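Local coordinates for protein antigen 43 (PDB 4KH3) that mediates bacterial self-association, acting as the surface-exposed passenger domain of an autotransporter that makes E. coli cells clump by a Velcro-like mechanism, at residues A[276-280]-A[281-285]; A[376-379]-A[380-383]; A[398-401]-A[402-406]. All coordinates share one frame; numbering follows the deposited sequence.

Interaction 1: residues A[276-280]-A[281-285]; sequences GTNRL and GAFSV
Two facing pairs, Gly-276 with Phe-283 and Asn-278 with Gly-281, hold this tight hairpin together through their backbones. In the first, Gly-276 N gives its hydrogen to Phe-283 O at 3.2 Å, and Phe-283 N returns one to Gly-276 O at 3.1 Å. In the second, Asn-278 N reaches Gly-281 O at 2.8 Å, while Gly-281 N closes the type I turn on Asn-278 O at 3.0 Å. Between them sits the non-hydrogen-bonded pair of Thr-277 and Ala-282; the N and O of Thr-277 face outward, where its backbone bonds to strand 254-260.

The Asn-278 side chain divides its work. With CG between the backbone N and the carbonyl carbon (chi1 51°), OD1 turns back over the bend and accepts from Leu-280 N at 2.8 Å, an Asx turn within the beta turn. ND2 gives a hydrogen to Asn-292 O and also lies 3.3 Å from Phe-283 CD2. Amide and ring are almost parallel, their planes 5° apart, but the approach is oblique. Further along the ring, Gly-276 N stands 4.0 Å above one face, offset toward the rim, so the glycine brings backbone alone to this face.

At the bend, Arg-279 swings away to salt bridges with Asp-315 and Glu-296. Past Phe-283, Ser-284 OG bonds a malonate ion, probably from the crystallisation liquor. The whole is a two-residue beta hairpin with a type I turn, built into the wall of a right-handed beta-helix, the fold of most autotransporter passenger domains.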
loop_
_atom_site.group_PDB
_atom_site.type_symbol
_atom_site.label_atom_id
_atom_site.label_comp_id
_atom_site.label_asym_id
_atom_site.label_seq_id
_atom_site.Cartn_x
_atom_site.Cartn_y
_atom_site.Cartn_z
ATOM N N GLY A 276 14.572 13.501 0.449
ATOM C CA GLY A 276 15.259 12.995 1.622
ATOM C C GLY A 276 16.615 12.386 1.341
ATOM O O GLY A 276 17.349 12.835 0.456
ATOM N N THR A 277 16.955 11.357 2.105
ATOM C CA THR A 277 18.193 10.612 1.894
ATOM C C THR A 277 17.917 9.129 1.899
ATOM O O THR A 277 17.080 8.644 2.650
ATOM C CB THR A 277 19.230 10.892 2.996
ATOM O OG1 THR A 277 18.588 10.788 4.280
ATOM C CG2 THR A 277 19.809 12.282 2.834
ATOM N N ASN A 278 18.620 8.398 1.058
ATOM C CA ASN A 278 18.566 6.953 1.147
ATOM C C ASN A 278 19.982 6.464 1.363
ATOM O O ASN A 278 20.874 7.264 1.668
ATOM C CB ASN A 278 17.918 6.332 -0.095
ATOM C CG ASN A 278 18.522 6.837 -1.393
ATOM O OD1 ASN A 278 19.746 6.953 -1.529
ATOM N ND2 ASN A 278 17.660 7.131 -2.368
ATOM N N ARG A 279 20.199 5.168 1.182
ATOM C CA ARG A 279 21.508 4.589 1.445
ATOM C C ARG A 279 22.544 5.019 0.404
ATOM O O ARG A 279 23.715 4.681 0.514
ATOM C CB ARG A 279 21.416 3.062 1.521
ATOM C CG ARG A 279 20.951 2.374 0.244
ATOM C CD ARG A 279 21.175 0.877 0.370
ATOM N NE ARG A 279 20.464 0.084 -0.625
ATOM C CZ ARG A 279 20.930 -0.182 -1.842
ATOM N NH1 ARG A 279 22.103 0.304 -2.231
ATOM N NH2 ARG A 279 20.214 -0.925 -2.681
ATOM N N LEU A 280 22.110 5.775 -0.598
ATOM C CA LEU A 280 23.023 6.261 -1.618
ATOM C C LEU A 280 23.174 7.773 -1.563
ATOM O O LEU A 280 23.875 8.356 -2.384
ATOM C CB LEU A 280 22.559 5.835 -3.011
ATOM C CG LEU A 280 22.666 4.339 -3.308
ATOM C CD1 LEU A 280 22.488 4.060 -4.800
ATOM C CD2 LEU A 280 24.003 3.796 -2.812
ATOM N N GLY A 281 22.516 8.408 -0.600
ATOM C CA GLY A 281 22.647 9.847 -0.425
ATOM C C GLY A 281 21.341 10.576 -0.666
ATOM O O GLY A 281 20.262 9.980 -0.613
ATOM N N ALA A 282 21.438 11.873 -0.929
ATOM C CA ALA A 282 20.260 12.688 -1.197
ATOM C C ALA A 282 19.542 12.172 -2.428
ATOM O O ALA A 282 20.169 11.643 -3.345
ATOM C CB ALA A 282 20.646 14.142 -1.389
ATOM N N PHE A 283 18.223 12.310 -2.421
ATOM C CA PHE A 283 17.394 11.940 -3.553
ATOM C C PHE A 283 16.192 12.848 -3.526
ATOM O O PHE A 283 15.859 13.412 -2.485
ATOM C CB PHE A 283 16.952 10.469 -3.484
ATOM C CG PHE A 283 15.828 10.205 -2.509
ATOM C CD1 PHE A 283 14.499 10.291 -2.910
ATOM C CD2 PHE A 283 16.103 9.853 -1.196
ATOM C CE1 PHE A 283 13.474 10.052 -2.019
ATOM C CE2 PHE A 283 15.079 9.604 -0.301
ATOM C CZ PHE A 283 13.763 9.702 -0.713
ATOM N N SER A 284 15.533 12.976 -4.668
ATOM C CA SER A 284 14.388 13.860 -4.776
ATOM C C SER A 284 13.471 13.460 -5.913
ATOM O O SER A 284 13.899 12.899 -6.913
ATOM C CB SER A 284 14.850 15.291 -4.985
ATOM O OG SER A 284 15.713 15.352 -6.103
ATOM N N VAL A 285 12.190 13.715 -5.710
ATOM C CA VAL A 285 11.201 13.687 -6.762
ATOM C C VAL A 285 10.533 15.037 -6.605
ATOM O O VAL A 285 9.758 15.260 -5.666
ATOM C CB VAL A 285 10.168 12.569 -6.574
ATOM C CG1 VAL A 285 9.259 12.497 -7.778
ATOM C CG2 VAL A 285 10.859 11.224 -6.358
#

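Interaction 2: residues A[376-379]-A[380-383]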
loop_
_atom_site.group_PDB
_atom_site.type_symbol
_atom_site.label_atom_id
_atom_site.label_comp_id
_atom_site.label_asym_id
_atom_site.label_seq_id
_atom_site.Cartn_x
_atom_site.Cartn_y
_atom_site.Cartn_z
ATOM N N THR A 376 7.167 -3.347 -24.092
ATOM C CA THR A 376 6.174 -3.329 -25.152
ATOM C C THR A 376 6.783 -2.644 -26.370
ATOM O O THR A 376 7.248 -1.513 -26.290
ATOM C CB THR A 376 4.886 -2.622 -24.710
ATOM O OG1 THR A 376 4.446 -3.173 -23.466
ATOM C CG2 THR A 376 3.783 -2.794 -25.748
ATOM N N LEU A 377 6.818 -3.356 -27.487
ATOM C CA LEU A 377 7.353 -2.797 -28.719
ATOM C C LEU A 377 6.209 -2.248 -29.544
ATOM O O LEU A 377 5.356 -3.006 -30.011
ATOM C CB LEU A 377 8.081 -3.868 -29.512
ATOM C CG LEU A 377 8.643 -3.399 -30.844
ATOM C CD1 LEU A 377 9.729 -2.375 -30.597
ATOM C CD2 LEU A 377 9.175 -4.585 -31.636
ATOM N N ASN A 378 6.187 -0.931 -29.717
ATOM C CA ASN A 378 5.140 -0.279 -30.503
ATOM C C ASN A 378 5.314 -0.445 -32.016
ATOM O O ASN A 378 6.416 -0.715 -32.500
ATOM C CB ASN A 378 5.042 1.205 -30.142
ATOM C CG ASN A 378 4.709 1.425 -28.680
ATOM O OD1 ASN A 378 3.976 0.642 -28.074
ATOM N ND2 ASN A 378 5.252 2.490 -28.104
ATOM N N ALA A 379 4.209 -0.301 -32.745
ATOM C CA ALA A 379 4.237 -0.306 -34.206
ATOM C C ALA A 379 5.281 0.675 -34.729
ATOM O O ALA A 379 5.398 1.795 -34.231
ATOM C CB ALA A 379 2.858 0.037 -34.764
ATOM N N GLY A 380 6.059 0.240 -35.713
ATOM C CA GLY A 380 7.037 1.106 -36.341
ATOM C C GLY A 380 8.382 1.132 -35.644
ATOM O O GLY A 380 9.348 1.701 -36.159
ATOM N N ASP A 381 8.463 0.510 -34.473
ATOM C CA ASP A 381 9.717 0.528 -33.721
ATOM C C ASP A 381 10.597 -0.721 -33.900
ATOM O O ASP A 381 10.212 -1.689 -34.548
ATOM C CB ASP A 381 9.451 0.841 -32.247
ATOM C CG ASP A 381 8.911 2.249 -32.046
ATOM O OD1 ASP A 381 9.257 3.128 -32.861
ATOM O OD2 ASP A 381 8.145 2.479 -31.088
ATOM N N THR A 382 11.796 -0.672 -33.337
ATOM C CA THR A 382 12.753 -1.752 -33.474
ATOM C C THR A 382 13.406 -2.094 -32.131
ATOM O O THR A 382 13.868 -1.214 -31.413
ATOM C CB THR A 382 13.842 -1.377 -34.503
ATOM O OG1 THR A 382 13.264 -1.341 -35.812
ATOM C CG2 THR A 382 15.007 -2.373 -34.476
ATOM N N ALA A 383 13.436 -3.377 -31.794
ATOM C CA ALA A 383 14.159 -3.835 -30.619
ATOM C C ALA A 383 15.295 -4.743 -31.061
ATOM O O ALA A 383 15.070 -5.744 -31.742
ATOM C CB ALA A 383 13.224 -4.567 -29.667
HETATM O O HOH W 1 6.588 4.340 -29.990
#
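Leu-377 and Asp-381 meet across the bend through carbon: CD1 of the leucine presses on CB of the aspartate at 3.6 Å. The leucine gets there because its CG is anti to the backbone N (chi1 178°), which sends the branch across the mouth of the turn. The same methyl reaches Ala-383 CB at 4.2 Å, so one branch touches both the turn and the strand that leaves it.

Beside this apolar contact the side chains of Asn-378 and Asp-381 run side by side and point the same way, their amide and carboxylate planes 49° apart. They are joined by a water, which accepts from Asn-378 ND2 at 3.0 Å and donates to Asp-381 OD2 at 2.7 Å.

The next layer is the backbone that brings these groups together. Asp-381 N bonds Asn-378 O at 3.1 Å, closing a type II turn with Ala-379 and Gly-380 at its corners. Gly-380 has a positive phi of 87° that suits glycine, since a CB there would run into Ala-379 O.

Further out, Ser-343, from the preceding coil, ties both sides: its OG takes the hydrogen of Asn-378 N and is also bonded to Asp-381 OD2. Phe-393 and Ala-395 pack on Leu-377 from the following coil.

Asp-381 OD2 is thus gripped by a hydroxyl and a water, which probably helps keep the carboxylate ionised at a bend where the leucine's apolar contacts meet this polar cluster.

Interaction 3: residues A[398-401]-A[402-406]; sequences GTLA and GTTTL
Leu-400 CB and Thr-404 OG1 face each other across the inside of a corner, 3.6 Å apart, the closest approach of their side chains. Both residues place their first branch atom beside the backbone N and anti to the carbonyl carbon. In Thr-404 (chi1 -61°) that atom is the hydroxyl, which turns OG1 back into the corner and puts the methyl CG2 anti to N. In Leu-400 it is CG, and the chain runs on extended from there. CB comes nearest the hydroxyl, with CG and CD2 further back, while the branched end also packs against Leu-412 and Thr-418.

The hydroxyl OG1 of Thr-404 lies 3.9 Å from Ala-401 O, and a water links the two. That water sits 2.7 Å from Thr-404 OG1. The bond that the water donates to Ala-401 O is weak, 3.4 Å long.

Gly-402 makes the corner, with a phi of 64° where a CB would clash with the oxygen of Ala-401. Strands 399-401 and 403-406 leave it at about 95° to one another. Two aspartates of neighbouring coils hold the backbone here: Asp-422 accepts from Gly-402 N and Asp-385 from Thr-403 N.

Across the corner itself, then, the direct side-chain contact is carbon against hydroxyl oxygen, with polar linkage left to a water. The bend's shape probably owes more to the glycine and to the aspartate-held amides than to this touch, while the water gives the buried hydroxyl a close polar partner.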
loop_
_atom_site.group_PDB
_atom_site.type_symbol
_atom_site.label_atom_id
_atom_site.label_comp_id
_atom_site.label_asym_id
_atom_site.label_seq_id
_atom_site.Cartn_x
_atom_site.Cartn_y
_atom_site.Cartn_z
ATOM N N GLY A 398 6.224 -3.626 -35.366
ATOM C CA GLY A 398 7.647 -3.357 -35.285
ATOM C C GLY A 398 8.565 -4.475 -35.738
ATOM O O GLY A 398 8.142 -5.415 -36.417
ATOM N N THR A 399 9.836 -4.368 -35.355
ATOM C CA THR A 399 10.865 -5.272 -35.849
ATOM C C THR A 399 11.767 -5.756 -34.737
ATOM O O THR A 399 12.218 -4.963 -33.910
ATOM C CB THR A 399 11.764 -4.577 -36.904
ATOM O OG1 THR A 399 10.976 -4.170 -38.029
ATOM C CG2 THR A 399 12.887 -5.507 -37.365
ATOM N N LEU A 400 12.039 -7.058 -34.734
ATOM C CA LEU A 400 13.047 -7.639 -33.867
ATOM C C LEU A 400 14.321 -7.736 -34.680
ATOM O O LEU A 400 14.285 -8.149 -35.837
ATOM C CB LEU A 400 12.615 -9.034 -33.407
ATOM C CG LEU A 400 11.293 -9.049 -32.650
ATOM C CD1 LEU A 400 10.816 -10.475 -32.385
ATOM C CD2 LEU A 400 11.423 -8.245 -31.354
ATOM N N ALA A 401 15.446 -7.364 -34.085
ATOM C CA ALA A 401 16.699 -7.326 -34.822
ATOM C C ALA A 401 17.867 -7.798 -33.969
ATOM O O ALA A 401 17.744 -7.932 -32.748
ATOM C CB ALA A 401 16.947 -5.934 -35.353
ATOM N N GLY A 402 19.004 -8.049 -34.611
ATOM C CA GLY A 402 20.139 -8.646 -33.923
ATOM C C GLY A 402 19.781 -10.046 -33.456
ATOM O O GLY A 402 19.151 -10.822 -34.176
ATOM N N THR A 403 20.173 -10.375 -32.236
ATOM C CA THR A 403 19.844 -11.678 -31.683
ATOM C C THR A 403 18.810 -11.527 -30.572
ATOM O O THR A 403 19.123 -11.057 -29.478
ATOM C CB THR A 403 21.096 -12.389 -31.140
ATOM O OG1 THR A 403 22.065 -12.534 -32.186
ATOM C CG2 THR A 403 20.732 -13.755 -30.616
ATOM N N THR A 404 17.573 -11.905 -30.875
ATOM C CA THR A 404 16.489 -11.909 -29.903
ATOM C C THR A 404 16.446 -13.263 -29.179
ATOM O O THR A 404 16.166 -14.297 -29.782
ATOM C CB THR A 404 15.143 -11.646 -30.587
ATOM O OG1 THR A 404 15.173 -10.359 -31.218
ATOM C CG2 THR A 404 14.011 -11.682 -29.577
ATOM N N THR A 405 16.725 -13.242 -27.883
ATOM C CA THR A 405 16.868 -14.457 -27.102
ATOM C C THR A 405 15.691 -14.688 -26.154
ATOM O O THR A 405 15.297 -13.790 -25.403
ATOM C CB THR A 405 18.165 -14.415 -26.304
ATOM O OG1 THR A 405 19.263 -14.225 -27.206
ATOM C CG2 THR A 405 18.352 -15.702 -25.517
ATOM N N LEU A 406 15.125 -15.890 -26.208
ATOM C CA LEU A 406 14.011 -16.267 -25.345
ATOM C C LEU A 406 14.401 -17.464 -24.487
ATOM O O LEU A 406 14.530 -18.569 -24.997
ATOM C CB LEU A 406 12.784 -16.613 -26.182
ATOM C CG LEU A 406 12.299 -15.556 -27.179
ATOM C CD1 LEU A 406 11.074 -16.066 -27.916
ATOM C CD2 LEU A 406 12.010 -14.201 -26.509
HETATM O O HOH W 2 15.717 -7.960 -30.034
#

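Overall arrangement
Along the chain the order is interaction 1, interaction 2, interaction 3, running toward the C-terminal end of one long beta-helix. Interaction 1 stands apart, its centre about 34 Å from that of interaction 2 and about 37 Å from that of interaction 3. The last two are neighbours, about 11 Å between centres, on successive coils: strand 382-389 pairs in parallel with strands 399-401 and 403-407, with probable hydrogen bonds from Thr-399 N to Asp-381 O (2.8 Å) and from Ala-401 N to Ala-383 O (2.9 Å). Between them the three cover a hairpin, a tight turn and a right-angled corner, different ways of bending the chain within a stacked-coil scaffold that probably presents the self-associating surface.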